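Local structure of pullulanase (Bacillus acidopullulyticus, 2WAN) at residues 129-133 / 292-296; 309-313 / 361-365; 389-394 / 564-568; 491-497 / 512-518; 782-786 / 800-806. The protein catalyses the hydrolysis of alpha-1,6-glucosidic linkages in pullulan and, as in related debranching enzymes, probably at the branch points of starch. All coordinates share one frame; numbering follows the deposited sequence.

In the fold
Along the chain the first three contacts follow one another in series, from a beta domain near the modelled N-terminus (contact 1) to the carbohydrate-binding module 48 region (contacts 2 and 3). Contacts 2 and 3 reach the same antiparallel sheet, their centres about 17 Å apart, and contact 3 joins that sheet to helix 564-568 of the catalytic part. Contact 4 falls between the two segments of contact 3 in sequence and touches it in space. Contact 5 lies beyond the eighth strand of the parallel barrel, with its centre about 61 Å from that of contact 1. Contact 3 thus ties an accessory sheet to the catalytic part, while contacts 1, 4 and 5 each join segments within one region.

Contact 1 (129-133 / 292-296)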
# COMPACT_ATOMS: atom_id res chain seq x y z
N LEU A 129 -27.00 18.92 -2.60
CA LEU A 129 -27.92 19.90 -2.04
C LEU A 129 -28.10 19.69 -0.53
O LEU A 129 -28.08 18.55 -0.06
CB LEU A 129 -29.28 19.82 -2.74
CG LEU A 129 -29.28 19.59 -4.26
CD1 LEU A 129 -30.63 19.06 -4.72
CD2 LEU A 129 -28.90 20.85 -5.03
N SER A 130 -28.27 20.79 0.20
CA SER A 130 -28.44 20.73 1.65
C SER A 130 -29.78 20.12 2.09
O SER A 130 -29.96 19.79 3.27
CB SER A 130 -28.27 22.13 2.26
OG SER A 130 -29.18 23.04 1.68
N MET A 131 -30.71 19.99 1.15
CA MET A 131 -31.97 19.27 1.36
C MET A 131 -32.50 18.73 0.03
O MET A 131 -32.22 19.31 -1.03
CB MET A 131 -33.01 20.15 2.08
CG MET A 131 -33.28 21.51 1.44
SD MET A 131 -34.56 22.44 2.32
CE MET A 131 -33.73 22.88 3.85
N PRO A 132 -33.27 17.63 0.07
CA PRO A 132 -33.64 16.98 -1.19
C PRO A 132 -34.63 17.80 -2.00
O PRO A 132 -35.30 18.67 -1.46
CB PRO A 132 -34.30 15.67 -0.74
CG PRO A 132 -34.05 15.56 0.72
CD PRO A 132 -33.88 16.95 1.22
N MET A 133 -34.69 17.53 -3.30
CA MET A 133 -35.67 18.14 -4.20
C MET A 133 -36.34 17.06 -5.04
O MET A 133 -35.79 15.98 -5.22
CB MET A 133 -35.01 19.19 -5.11
CG MET A 133 -33.99 18.63 -6.11
SD MET A 133 -33.85 19.57 -7.65
CE MET A 133 -33.97 21.26 -7.05
N ALA A 292 -29.72 26.42 -8.19
CA ALA A 292 -31.08 25.98 -8.52
C ALA A 292 -32.08 26.85 -7.76
O ALA A 292 -31.72 27.50 -6.77
CB ALA A 292 -31.27 24.51 -8.17
N ASP A 293 -33.32 26.88 -8.24
CA ASP A 293 -34.39 27.66 -7.60
C ASP A 293 -34.56 27.32 -6.13
O ASP A 293 -34.80 26.16 -5.78
CB ASP A 293 -35.71 27.48 -8.36
CG ASP A 293 -35.75 28.25 -9.67
OD1 ASP A 293 -35.22 29.37 -9.73
OD2 ASP A 293 -36.33 27.73 -10.65
N GLY A 294 -34.42 28.33 -5.27
CA GLY A 294 -34.56 28.13 -3.82
C GLY A 294 -33.29 27.68 -3.12
O GLY A 294 -33.28 27.54 -1.89
N TYR A 295 -32.23 27.45 -3.90
CA TYR A 295 -30.92 27.02 -3.38
C TYR A 295 -29.83 28.06 -3.64
O TYR A 295 -29.65 28.51 -4.77
CB TYR A 295 -30.49 25.70 -4.03
CG TYR A 295 -31.28 24.48 -3.60
CD1 TYR A 295 -32.34 24.00 -4.38
CD2 TYR A 295 -30.96 23.79 -2.43
CE1 TYR A 295 -33.07 22.88 -4.00
CE2 TYR A 295 -31.68 22.66 -2.04
CZ TYR A 295 -32.73 22.21 -2.83
OH TYR A 295 -33.45 21.10 -2.46
N LYS A 296 -29.10 28.40 -2.58
CA LYS A 296 -27.92 29.26 -2.67
C LYS A 296 -26.88 28.64 -3.61
O LYS A 296 -26.65 27.43 -3.58
CB LYS A 296 -27.33 29.47 -1.26
CG LYS A 296 -26.06 30.31 -1.19
CD LYS A 296 -25.54 30.36 0.24
CE LYS A 296 -24.56 31.52 0.46
NZ LYS A 296 -23.17 31.20 0.03
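Y295 presents one ring face to CD2 of L129, while the backbone O of M131 sits at the ring edge, near its plane. The tyrosine stands at the end of a type II turn, A292 to Y295, which makes a tight beta hairpin of strands 288-292 and 295-302; its closing bond runs from Y295 N to A292 O, 2.9 Å. G294, with its positive phi, takes the third position of the turn. On the other side of the contact the chain turns a corner at S130 and M131, leaving the sheet that holds strand 124-129 for the short strand 132-134. The phenol fills that corner. L129 and the ring meet at about a right angle, with CB of the leucine 3.8 Å from CE2 of Y295. The side chain of M131 crosses the hydroxyl end of the ring at a slant: a chi1 of 53° sets its CG between the backbone N and the carbonyl carbon, 4.0 Å from Y295 CE2. M133, modelled in two conformers, brings CE obliquely toward the ring in one of them. F142 of strand 142-146 touches L129, M133 and A292, and S130 turns its OG to S113 N. The hydroxyl of Y295 donates to M131 O at 2.6 Å, approaching from 47° above the carbonyl plane. P132 O is also near, 3.2 Å from Y295 OH, but its angle is too poor for a bond.

Contact 2 (309-313 / 361-365); sequences PRYDY and DNGTW
Y313 and T364 meet at about a right angle, the threonine methyl standing over the tyrosine ring in a CH-pi contact. T364 begins a strand of the carbohydrate-binding module 48 domain, an immunoglobulin-like beta fold, and Y313 belongs to the loop between strands 295-302 and 319-322. CG2 of T364 lies 4.0 Å from the centroid of the Y313 ring and 28° off its normal. A chi1 of 69° sets OG1 of T364 between the backbone N and the carbonyl carbon, which puts CG2 anti to the carbonyl carbon and facing the ring. D361 crosses the same ring obliquely, its carboxylate plane 44° from the ring, and the amide oxygen of N362 lies at the ring edge. N362 itself reaches across to the 3-10 segment 309-310: its ND2 donates to R310 O at 3.1 Å on a nearly straight path. That oxygen lies in the amide plane, whereas the donor stands well above the carbonyl plane of R310. A second, weaker touch comes from CA of N362, 3.3 Å from the same R310 O. Beyond the contact, Y313 OH bonds to D317, and R330 meets T364 OG1. The turn at 361-364 is closed by D361 O, which accepts from T364 OG1 at 2.8 Å and from T364 N at 3.0 Å.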
# COMPACT_ATOMS: atom_id res chain seq x y z
N PRO A 309 -7.85 13.03 -21.47
CA PRO A 309 -6.58 13.09 -22.19
C PRO A 309 -6.04 14.50 -22.47
O PRO A 309 -4.82 14.69 -22.52
CB PRO A 309 -6.89 12.35 -23.49
CG PRO A 309 -7.87 11.31 -23.04
CD PRO A 309 -8.75 12.03 -22.06
N ARG A 310 -6.92 15.48 -22.64
CA ARG A 310 -6.48 16.84 -22.93
C ARG A 310 -5.68 17.49 -21.78
O ARG A 310 -4.91 18.41 -22.03
CB ARG A 310 -7.65 17.74 -23.34
CG ARG A 310 -8.63 18.06 -22.23
CD ARG A 310 -9.66 19.07 -22.68
NE ARG A 310 -9.04 20.33 -23.08
CZ ARG A 310 -9.67 21.32 -23.71
NH1 ARG A 310 -10.95 21.19 -24.04
NH2 ARG A 310 -9.02 22.42 -24.03
N TYR A 311 -5.88 16.99 -20.56
CA TYR A 311 -5.15 17.46 -19.37
C TYR A 311 -4.10 16.45 -18.91
O TYR A 311 -3.60 16.55 -17.78
CB TYR A 311 -6.12 17.74 -18.21
CG TYR A 311 -7.30 18.60 -18.61
CD1 TYR A 311 -7.12 19.94 -18.94
CD2 TYR A 311 -8.59 18.06 -18.68
CE1 TYR A 311 -8.19 20.73 -19.33
CE2 TYR A 311 -9.68 18.86 -19.07
CZ TYR A 311 -9.46 20.20 -19.39
OH TYR A 311 -10.50 21.02 -19.79
N ASP A 312 -3.77 15.50 -19.78
CA ASP A 312 -2.82 14.46 -19.43
C ASP A 312 -1.44 14.68 -20.05
O ASP A 312 -1.24 14.51 -21.26
CB ASP A 312 -3.37 13.07 -19.78
CG ASP A 312 -2.40 11.98 -19.43
OD1 ASP A 312 -1.98 11.92 -18.25
OD2 ASP A 312 -2.04 11.19 -20.34
N TYR A 313 -0.50 15.06 -19.21
CA TYR A 313 0.86 15.34 -19.65
C TYR A 313 1.77 14.14 -19.43
O TYR A 313 1.93 13.68 -18.30
CB TYR A 313 1.43 16.56 -18.94
CG TYR A 313 2.83 16.92 -19.43
CD1 TYR A 313 3.02 17.50 -20.69
CD2 TYR A 313 3.96 16.66 -18.65
CE1 TYR A 313 4.28 17.81 -21.16
CE2 TYR A 313 5.24 16.98 -19.10
CZ TYR A 313 5.39 17.56 -20.37
OH TYR A 313 6.64 17.88 -20.86
N ASP A 361 1.75 22.38 -22.80
CA ASP A 361 0.96 21.16 -23.08
C ASP A 361 0.13 20.63 -21.90
O ASP A 361 0.64 20.46 -20.79
CB ASP A 361 1.88 20.02 -23.53
CG ASP A 361 2.61 20.31 -24.84
OD1 ASP A 361 2.23 21.24 -25.57
OD2 ASP A 361 3.59 19.58 -25.12
N ASN A 362 -1.14 20.34 -22.16
CA ASN A 362 -1.94 19.51 -21.26
C ASN A 362 -1.99 20.02 -19.82
O ASN A 362 -1.85 19.26 -18.86
CB ASN A 362 -1.44 18.05 -21.31
CG ASN A 362 -1.27 17.55 -22.74
OD1 ASN A 362 -0.19 17.14 -23.15
ND2 ASN A 362 -2.36 17.61 -23.51
N GLY A 363 -2.19 21.33 -19.68
CA GLY A 363 -2.37 21.93 -18.38
C GLY A 363 -1.09 22.28 -17.65
O GLY A 363 -1.13 22.77 -16.52
N THR A 364 0.06 22.06 -18.30
CA THR A 364 1.33 22.43 -17.69
C THR A 364 1.72 23.89 -17.95
O THR A 364 1.23 24.52 -18.89
CB THR A 364 2.51 21.50 -18.11
OG1 THR A 364 2.84 21.71 -19.49
CG2 THR A 364 2.16 20.03 -17.87
N TRP A 365 2.59 24.39 -17.09
CA TRP A 365 3.23 25.69 -17.25
C TRP A 365 4.73 25.44 -17.26
O TRP A 365 5.25 24.62 -16.50
CB TRP A 365 2.85 26.63 -16.10
CG TRP A 365 1.39 27.04 -16.10
CD1 TRP A 365 0.31 26.26 -15.82
CD2 TRP A 365 0.88 28.36 -16.35
NE1 TRP A 365 -0.85 27.00 -15.91
CE2 TRP A 365 -0.53 28.29 -16.22
CE3 TRP A 365 1.48 29.59 -16.68
CZ2 TRP A 365 -1.35 29.42 -16.40
CZ3 TRP A 365 0.65 30.70 -16.86
CH2 TRP A 365 -0.74 30.61 -16.73

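Contact 3 (389-394 / 564-568); sequences QTAVDP and DFDKI
K567 and D564 reach from one short helix to the backbone of strand 389-391 and of V392 just after it, in the carbohydrate-binding module 48 beta fold, so the contact is a docking of a catalytic-domain helix on an accessory sheet. The two axes approach to 7.8 Å. Strand 388-391 pairs with strand 377-383 through Q389 and A391, and the carbonyl between them, T390 O, takes the lysine instead. K567 NZ donates to T390 O at 3.0 Å, lying in the carbonyl plane. A bend at chi3, -71°, brings the ammonium down there, after its aliphatic part has crossed Q389 at about a right angle with CG 3.6 Å from OE1 of Q389. A water bonded to T390 OG1 gives the lysine a weak additional partner. One turn back, D564 OD1 accepts from V392 N at 2.9 Å, the N-H coming from well above the carboxylate plane. The same OD1 faces K567 NZ in a long salt bridge, which probably steadies both charges. D393 and D566 lead away from the contact and are satisfied elsewhere: D393 OD2 is met by the hydroxyls of Y378 and Y380, and D566 by the backbone of M561 and Q571. Apolar groups fill the middle, where A391 CB packs 3.6 Å from I568 CG1. The end of I568 meets the proline ring, its CD1 lying 3.6 Å from CD of P394.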
# COMPACT_ATOMS: atom_id res chain seq x y z
N GLN A 389 -1.44 31.36 -3.99
CA GLN A 389 -0.56 30.82 -2.96
C GLN A 389 0.76 30.39 -3.57
O GLN A 389 0.87 30.27 -4.79
CB GLN A 389 -1.23 29.62 -2.27
CG GLN A 389 -2.64 29.89 -1.72
CD GLN A 389 -3.19 28.69 -0.96
OE1 GLN A 389 -2.73 28.38 0.14
NE2 GLN A 389 -4.18 28.03 -1.53
N THR A 390 1.75 30.14 -2.71
CA THR A 390 3.04 29.61 -3.17
C THR A 390 3.16 28.14 -2.78
O THR A 390 2.59 27.71 -1.76
CB THR A 390 4.25 30.39 -2.62
OG1 THR A 390 4.21 30.36 -1.19
CG2 THR A 390 4.21 31.84 -3.08
N ALA A 391 3.91 27.38 -3.56
CA ALA A 391 4.08 25.95 -3.30
C ALA A 391 5.50 25.53 -3.68
O ALA A 391 6.11 26.07 -4.61
CB ALA A 391 3.05 25.14 -4.07
N VAL A 392 6.02 24.58 -2.91
CA VAL A 392 7.26 23.88 -3.27
C VAL A 392 6.92 22.89 -4.39
O VAL A 392 5.88 22.22 -4.36
CB VAL A 392 7.88 23.17 -2.03
CG1 VAL A 392 9.13 22.32 -2.42
CG2 VAL A 392 8.23 24.18 -0.95
N ASP A 393 7.78 22.83 -5.41
CA ASP A 393 7.65 21.88 -6.49
C ASP A 393 7.54 20.44 -5.93
O ASP A 393 8.47 19.99 -5.26
CB ASP A 393 8.90 21.98 -7.37
CG ASP A 393 8.73 21.33 -8.73
OD1 ASP A 393 7.89 20.42 -8.87
OD2 ASP A 393 9.43 21.76 -9.69
N PRO A 394 6.43 19.72 -6.23
CA PRO A 394 6.34 18.32 -5.79
C PRO A 394 7.48 17.45 -6.32
O PRO A 394 7.79 16.40 -5.74
CB PRO A 394 5.00 17.86 -6.39
CG PRO A 394 4.18 19.11 -6.42
CD PRO A 394 5.18 20.16 -6.88
N ASP A 564 1.53 21.09 -0.73
CA ASP A 564 1.87 21.59 -2.06
C ASP A 564 0.88 21.10 -3.13
O ASP A 564 0.48 21.88 -4.00
CB ASP A 564 3.31 21.21 -2.42
CG ASP A 564 4.31 21.86 -1.48
OD1 ASP A 564 4.19 23.09 -1.25
OD2 ASP A 564 5.18 21.15 -0.93
N PHE A 565 0.44 19.85 -3.02
CA PHE A 565 -0.57 19.31 -3.94
C PHE A 565 -1.83 20.20 -4.02
O PHE A 565 -2.27 20.55 -5.11
CB PHE A 565 -0.99 17.89 -3.54
CG PHE A 565 0.07 16.82 -3.81
CD1 PHE A 565 0.90 16.89 -4.93
CD2 PHE A 565 0.19 15.72 -2.97
CE1 PHE A 565 1.86 15.91 -5.18
CE2 PHE A 565 1.14 14.73 -3.22
CZ PHE A 565 1.97 14.83 -4.33
N ASP A 566 -2.39 20.55 -2.86
CA ASP A 566 -3.65 21.29 -2.80
C ASP A 566 -3.47 22.75 -3.18
O ASP A 566 -4.42 23.39 -3.64
CB ASP A 566 -4.33 21.20 -1.42
CG ASP A 566 -5.35 20.06 -1.34
OD1 ASP A 566 -5.67 19.47 -2.40
OD2 ASP A 566 -5.81 19.75 -0.22
N LYS A 567 -2.26 23.27 -3.00
CA LYS A 567 -1.96 24.64 -3.43
C LYS A 567 -1.77 24.76 -4.96
O LYS A 567 -1.88 25.85 -5.52
CB LYS A 567 -0.78 25.24 -2.64
CG LYS A 567 -1.09 25.44 -1.15
CD LYS A 567 0.04 26.13 -0.37
CE LYS A 567 1.28 25.26 -0.15
NZ LYS A 567 2.30 26.02 0.65
N ILE A 568 -1.48 23.65 -5.63
CA ILE A 568 -1.24 23.67 -7.07
C ILE A 568 -2.47 23.24 -7.87
O ILE A 568 -2.86 23.91 -8.83
CB ILE A 568 0.03 22.84 -7.45
CG1 ILE A 568 1.25 23.39 -6.70
CG2 ILE A 568 0.27 22.84 -8.99
CD1 ILE A 568 2.50 22.53 -6.81
O HOH W 1 4.89 28.19 0.34

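Contact 4 (491-497 / 512-518)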
# COMPACT_ATOMS: atom_id res chain seq x y z
N VAL A 491 12.45 7.24 4.72
CA VAL A 491 13.50 8.26 4.51
C VAL A 491 13.11 9.33 3.47
O VAL A 491 13.92 10.20 3.14
CB VAL A 491 14.88 7.63 4.20
CG1 VAL A 491 15.33 6.70 5.35
CG2 VAL A 491 14.88 6.91 2.82
N GLU A 492 11.90 9.26 2.91
CA GLU A 492 11.39 10.40 2.12
C GLU A 492 10.92 11.47 3.10
O GLU A 492 10.16 11.17 4.03
CB GLU A 492 10.26 9.99 1.18
CG GLU A 492 10.71 8.99 0.13
CD GLU A 492 9.59 8.48 -0.76
OE1 GLU A 492 8.40 8.65 -0.42
OE2 GLU A 492 9.94 7.88 -1.82
N GLU A 493 11.38 12.70 2.87
CA GLU A 493 11.10 13.86 3.73
C GLU A 493 9.67 13.93 4.27
O GLU A 493 8.69 13.96 3.51
CB GLU A 493 11.39 15.16 2.96
CG GLU A 493 11.22 16.43 3.81
CD GLU A 493 12.39 16.72 4.73
OE1 GLU A 493 13.40 15.99 4.70
OE2 GLU A 493 12.28 17.69 5.52
N PHE A 494 9.58 13.97 5.59
CA PHE A 494 8.30 14.04 6.28
C PHE A 494 8.19 15.29 7.16
O PHE A 494 9.19 15.95 7.46
CB PHE A 494 8.00 12.73 7.05
CG PHE A 494 9.12 12.25 7.94
CD1 PHE A 494 9.24 12.74 9.24
CD2 PHE A 494 10.04 11.27 7.50
CE1 PHE A 494 10.26 12.30 10.09
CE2 PHE A 494 11.05 10.82 8.35
CZ PHE A 494 11.17 11.33 9.64
N ASN A 495 6.97 15.60 7.59
CA ASN A 495 6.69 16.89 8.22
C ASN A 495 6.92 16.97 9.73
O ASN A 495 7.14 18.06 10.28
CB ASN A 495 5.25 17.30 7.88
CG ASN A 495 4.93 18.73 8.30
OD1 ASN A 495 5.45 19.70 7.72
ND2 ASN A 495 4.09 18.86 9.33
N SER A 496 6.90 15.81 10.42
CA SER A 496 6.77 15.77 11.88
C SER A 496 8.02 16.18 12.65
O SER A 496 7.96 16.50 13.85
CB SER A 496 6.28 14.39 12.34
OG SER A 496 7.00 13.35 11.69
N ILE A 497 9.16 16.21 11.97
CA ILE A 497 10.40 16.64 12.60
C ILE A 497 10.81 18.00 12.03
O ILE A 497 10.93 18.18 10.82
CB ILE A 497 11.56 15.61 12.40
CG1 ILE A 497 11.18 14.26 13.06
CG2 ILE A 497 12.92 16.19 12.92
CD1 ILE A 497 12.26 13.17 12.94
N ARG A 512 5.96 14.70 3.18
CA ARG A 512 5.75 16.05 2.66
C ARG A 512 6.46 16.26 1.33
O ARG A 512 5.88 16.84 0.40
CB ARG A 512 6.24 17.10 3.67
CG ARG A 512 5.99 18.59 3.26
CD ARG A 512 6.51 19.52 4.36
NE ARG A 512 7.97 19.45 4.43
CZ ARG A 512 8.70 19.60 5.53
NH1 ARG A 512 8.13 19.87 6.70
NH2 ARG A 512 10.02 19.49 5.45
N ASN A 513 7.73 15.85 1.25
CA ASN A 513 8.52 16.02 0.00
C ASN A 513 9.03 14.65 -0.46
O ASN A 513 10.06 14.15 -0.01
CB ASN A 513 9.68 17.03 0.17
CG ASN A 513 9.23 18.34 0.80
OD1 ASN A 513 8.75 19.28 0.12
ND2 ASN A 513 9.34 18.41 2.11
N TYR A 514 8.26 14.03 -1.35
CA TYR A 514 8.48 12.62 -1.69
C TYR A 514 9.82 12.29 -2.32
O TYR A 514 10.28 11.14 -2.25
CB TYR A 514 7.36 12.09 -2.58
CG TYR A 514 6.04 11.87 -1.87
CD1 TYR A 514 5.81 10.72 -1.11
CD2 TYR A 514 5.01 12.80 -1.99
CE1 TYR A 514 4.60 10.50 -0.47
CE2 TYR A 514 3.78 12.60 -1.34
CZ TYR A 514 3.60 11.43 -0.58
OH TYR A 514 2.41 11.20 0.06
N ASN A 515 10.45 13.28 -2.95
CA ASN A 515 11.67 13.03 -3.73
C ASN A 515 12.94 13.60 -3.10
O ASN A 515 13.96 13.78 -3.77
CB ASN A 515 11.46 13.55 -5.15
CG ASN A 515 10.29 12.88 -5.79
OD1 ASN A 515 10.29 11.65 -5.93
ND2 ASN A 515 9.25 13.64 -6.12
N VAL A 516 12.85 13.84 -1.79
CA VAL A 516 13.94 14.42 -1.00
C VAL A 516 14.21 13.50 0.21
O VAL A 516 13.27 13.06 0.85
CB VAL A 516 13.55 15.84 -0.45
CG1 VAL A 516 14.66 16.43 0.43
CG2 VAL A 516 13.16 16.81 -1.61
N PRO A 517 15.50 13.22 0.51
CA PRO A 517 15.83 12.45 1.72
C PRO A 517 15.52 13.23 2.99
O PRO A 517 15.73 14.45 3.04
CB PRO A 517 17.36 12.26 1.60
CG PRO A 517 17.64 12.40 0.14
CD PRO A 517 16.72 13.51 -0.28
N GLU A 518 15.03 12.52 4.00
CA GLU A 518 14.79 13.15 5.31
C GLU A 518 16.04 13.84 5.87
O GLU A 518 17.10 13.22 6.01
CB GLU A 518 14.25 12.12 6.30
CG GLU A 518 14.11 12.69 7.73
CD GLU A 518 13.17 13.88 7.82
OE1 GLU A 518 12.19 13.94 7.05
OE2 GLU A 518 13.38 14.78 8.70
O HOH W 2 9.15 19.91 9.49
O HOH W 3 10.64 19.65 8.39
O HOH W 4 11.56 16.61 8.71
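R512 opens this antiparallel pairing by donating its backbone N to E493 O at 2.8 Å. The two short strands, 492-494 and 511-513, form a small two-stranded antiparallel sheet in the chain that follows strand 485-488 of the catalytic (beta/alpha)8 barrel. The arginine chain, bent at chi3 (68°), lies beside E493 and points the same way; its NH2 makes a salt bridge with E493 OE2 at 2.9 Å. NH1 goes to N495 OD1, the amide turned almost perpendicular to the guanidinium, and waters link the head to I497 O. N513 follows, its N giving E493 O a second donor. Residues N513 to V516 make a type I turn, in which Y514 directs its ring edge at E492 OE1, 3.4 Å from CD1 of the tyrosine, while Y514 OH bonds to V553 O. At V516 the backbone O accepts from E493 N at 2.8 Å, nearly along the C=O axis. P517 pairs with E492, and its own O is met by R530 of helix 529-543. R530 also bridges E493 OE1, which probably eases the closeness of that oxygen to E518 OE1, 3.3 Å away. E518 ends the segment with N bonded to V491 O. Its carboxylate stacks on the F494 ring, the planes 23° apart, and OE1 of E518, 3.4 Å above the ring centre, accepts from F494 N at 3.0 Å.

Contact 5 (782-786 / 800-806); sequences MLRTK and NQFDWSR
Two arginines clamp together the long loop that follows the eighth strand of the catalytic (beta/alpha)8 barrel, R806 holding L783 and R784 holding N800. Each grips a single carbonyl oxygen side-on, through NE and NH2. L783 O lies 2.8 Å from both NE and NH2 of R806, near the guanidinium plane, and the NE bond reaches the oxygen from above the carbonyl plane. The bend at chi3 of R806, 77°, turns the head back over the loop, where CG2 of T785 covers the centre of one guanidinium face at 3.7 Å. R784 works in the reverse direction. Extended from CG to NE, it spans the contact to N800 O, 2.9 Å from its NH2, at the end of helix 797-800. That oxygen lies in the guanidinium plane, and so does Q801 O, while CE1 of F802 is over one face. The third nitrogen, NH1, bonds to Q777 on the eighth barrel strand, so the head is fixed in rotation. M782, extended beyond CG, crosses F802 at about a right angle with CE 3.6 Å from CD2 of F802; its SD makes an oblique Met-aromatic contact with W804. D803 OD1 accepts from S805 OG and, weakly, from S805 N, a capping bond ahead of helix 805-809. The contact lies among three other helices: L783 packs on helix 753-769, W741 of helix 740-747 touches both L783 and R806, and D442 of helix 440-444 meets N800 and F802.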
# COMPACT_ATOMS: atom_id res chain seq x y z
N MET A 782 17.98 -9.86 19.13
CA MET A 782 18.50 -9.57 20.46
C MET A 782 17.41 -9.22 21.47
O MET A 782 17.66 -8.52 22.47
CB MET A 782 19.57 -8.47 20.38
CG MET A 782 19.07 -7.12 19.82
SD MET A 782 20.45 -5.94 19.77
CE MET A 782 19.67 -4.59 18.89
N LEU A 783 16.19 -9.71 21.21
CA LEU A 783 15.02 -9.56 22.09
C LEU A 783 14.80 -8.09 22.42
O LEU A 783 14.60 -7.71 23.57
CB LEU A 783 15.16 -10.42 23.37
CG LEU A 783 15.56 -11.90 23.18
CD1 LEU A 783 15.59 -12.62 24.56
CD2 LEU A 783 14.61 -12.66 22.19
N ARG A 784 14.86 -7.25 21.38
CA ARG A 784 14.61 -5.82 21.55
C ARG A 784 13.27 -5.61 22.26
O ARG A 784 12.31 -6.33 22.00
CB ARG A 784 14.65 -5.12 20.20
CG ARG A 784 14.17 -3.67 20.20
CD ARG A 784 14.68 -3.00 18.93
NE ARG A 784 14.03 -1.73 18.60
CZ ARG A 784 12.93 -1.63 17.87
NH1 ARG A 784 12.32 -2.73 17.44
NH2 ARG A 784 12.43 -0.42 17.57
N THR A 785 13.25 -4.66 23.19
CA THR A 785 12.05 -4.41 23.99
C THR A 785 11.68 -2.92 23.92
O THR A 785 12.56 -2.05 23.94
CB THR A 785 12.25 -4.86 25.48
OG1 THR A 785 11.08 -4.52 26.24
CG2 THR A 785 13.45 -4.20 26.12
N LYS A 786 10.37 -2.66 23.81
CA LYS A 786 9.82 -1.31 23.84
C LYS A 786 9.12 -1.07 25.17
O LYS A 786 8.31 -0.14 25.31
CB LYS A 786 8.81 -1.11 22.70
CG LYS A 786 9.47 -1.14 21.29
CD LYS A 786 8.47 -1.08 20.16
CE LYS A 786 9.18 -1.07 18.77
NZ LYS A 786 8.16 -0.90 17.68
N ASN A 800 12.43 2.97 21.52
CA ASN A 800 12.70 2.43 20.18
C ASN A 800 14.13 2.04 19.81
O ASN A 800 14.34 1.31 18.83
CB ASN A 800 12.22 3.43 19.12
CG ASN A 800 10.72 3.48 19.01
OD1 ASN A 800 10.09 2.49 18.62
ND2 ASN A 800 10.13 4.63 19.33
N GLN A 801 15.13 2.53 20.54
CA GLN A 801 16.50 2.35 20.05
C GLN A 801 16.94 0.89 20.00
O GLN A 801 16.37 0.03 20.73
CB GLN A 801 17.49 3.14 20.90
CG GLN A 801 17.77 2.51 22.29
CD GLN A 801 18.28 3.53 23.29
OE1 GLN A 801 18.89 4.52 22.90
NE2 GLN A 801 18.05 3.27 24.59
N PHE A 802 17.92 0.61 19.15
CA PHE A 802 18.69 -0.63 19.28
C PHE A 802 19.60 -0.46 20.51
O PHE A 802 20.56 0.33 20.49
CB PHE A 802 19.52 -0.89 18.01
CG PHE A 802 18.74 -1.49 16.87
CD1 PHE A 802 17.42 -1.11 16.60
CD2 PHE A 802 19.35 -2.42 16.04
CE1 PHE A 802 16.71 -1.68 15.52
CE2 PHE A 802 18.66 -2.98 14.95
CZ PHE A 802 17.34 -2.61 14.70
N ASP A 803 19.27 -1.18 21.59
CA ASP A 803 20.07 -1.21 22.78
C ASP A 803 21.02 -2.39 22.56
O ASP A 803 20.61 -3.56 22.70
CB ASP A 803 19.17 -1.42 24.02
CG ASP A 803 19.96 -1.78 25.28
OD1 ASP A 803 21.20 -1.79 25.23
OD2 ASP A 803 19.34 -2.04 26.32
N TRP A 804 22.25 -2.09 22.16
CA TRP A 804 23.18 -3.12 21.71
C TRP A 804 23.72 -4.00 22.84
O TRP A 804 24.27 -5.06 22.58
CB TRP A 804 24.32 -2.51 20.88
CG TRP A 804 23.83 -1.94 19.56
CD1 TRP A 804 23.35 -0.68 19.32
CD2 TRP A 804 23.74 -2.64 18.30
NE1 TRP A 804 23.02 -0.54 17.99
CE2 TRP A 804 23.24 -1.72 17.34
CE3 TRP A 804 24.04 -3.95 17.89
CZ2 TRP A 804 23.03 -2.07 15.99
CZ3 TRP A 804 23.83 -4.31 16.54
CH2 TRP A 804 23.33 -3.36 15.61
N SER A 805 23.55 -3.57 24.10
CA SER A 805 23.83 -4.44 25.24
C SER A 805 22.99 -5.72 25.20
O SER A 805 23.39 -6.74 25.76
CB SER A 805 23.61 -3.72 26.59
OG SER A 805 22.25 -3.60 26.93
N ARG A 806 21.82 -5.67 24.56
CA ARG A 806 20.97 -6.87 24.49
C ARG A 806 21.53 -7.92 23.54
O ARG A 806 21.26 -9.12 23.68
CB ARG A 806 19.54 -6.50 24.15
CG ARG A 806 18.89 -5.72 25.30
CD ARG A 806 17.47 -5.37 25.04
NE ARG A 806 16.51 -6.48 25.22
CZ ARG A 806 15.99 -6.89 26.37
NH1 ARG A 806 16.34 -6.34 27.55
NH2 ARG A 806 15.09 -7.85 26.37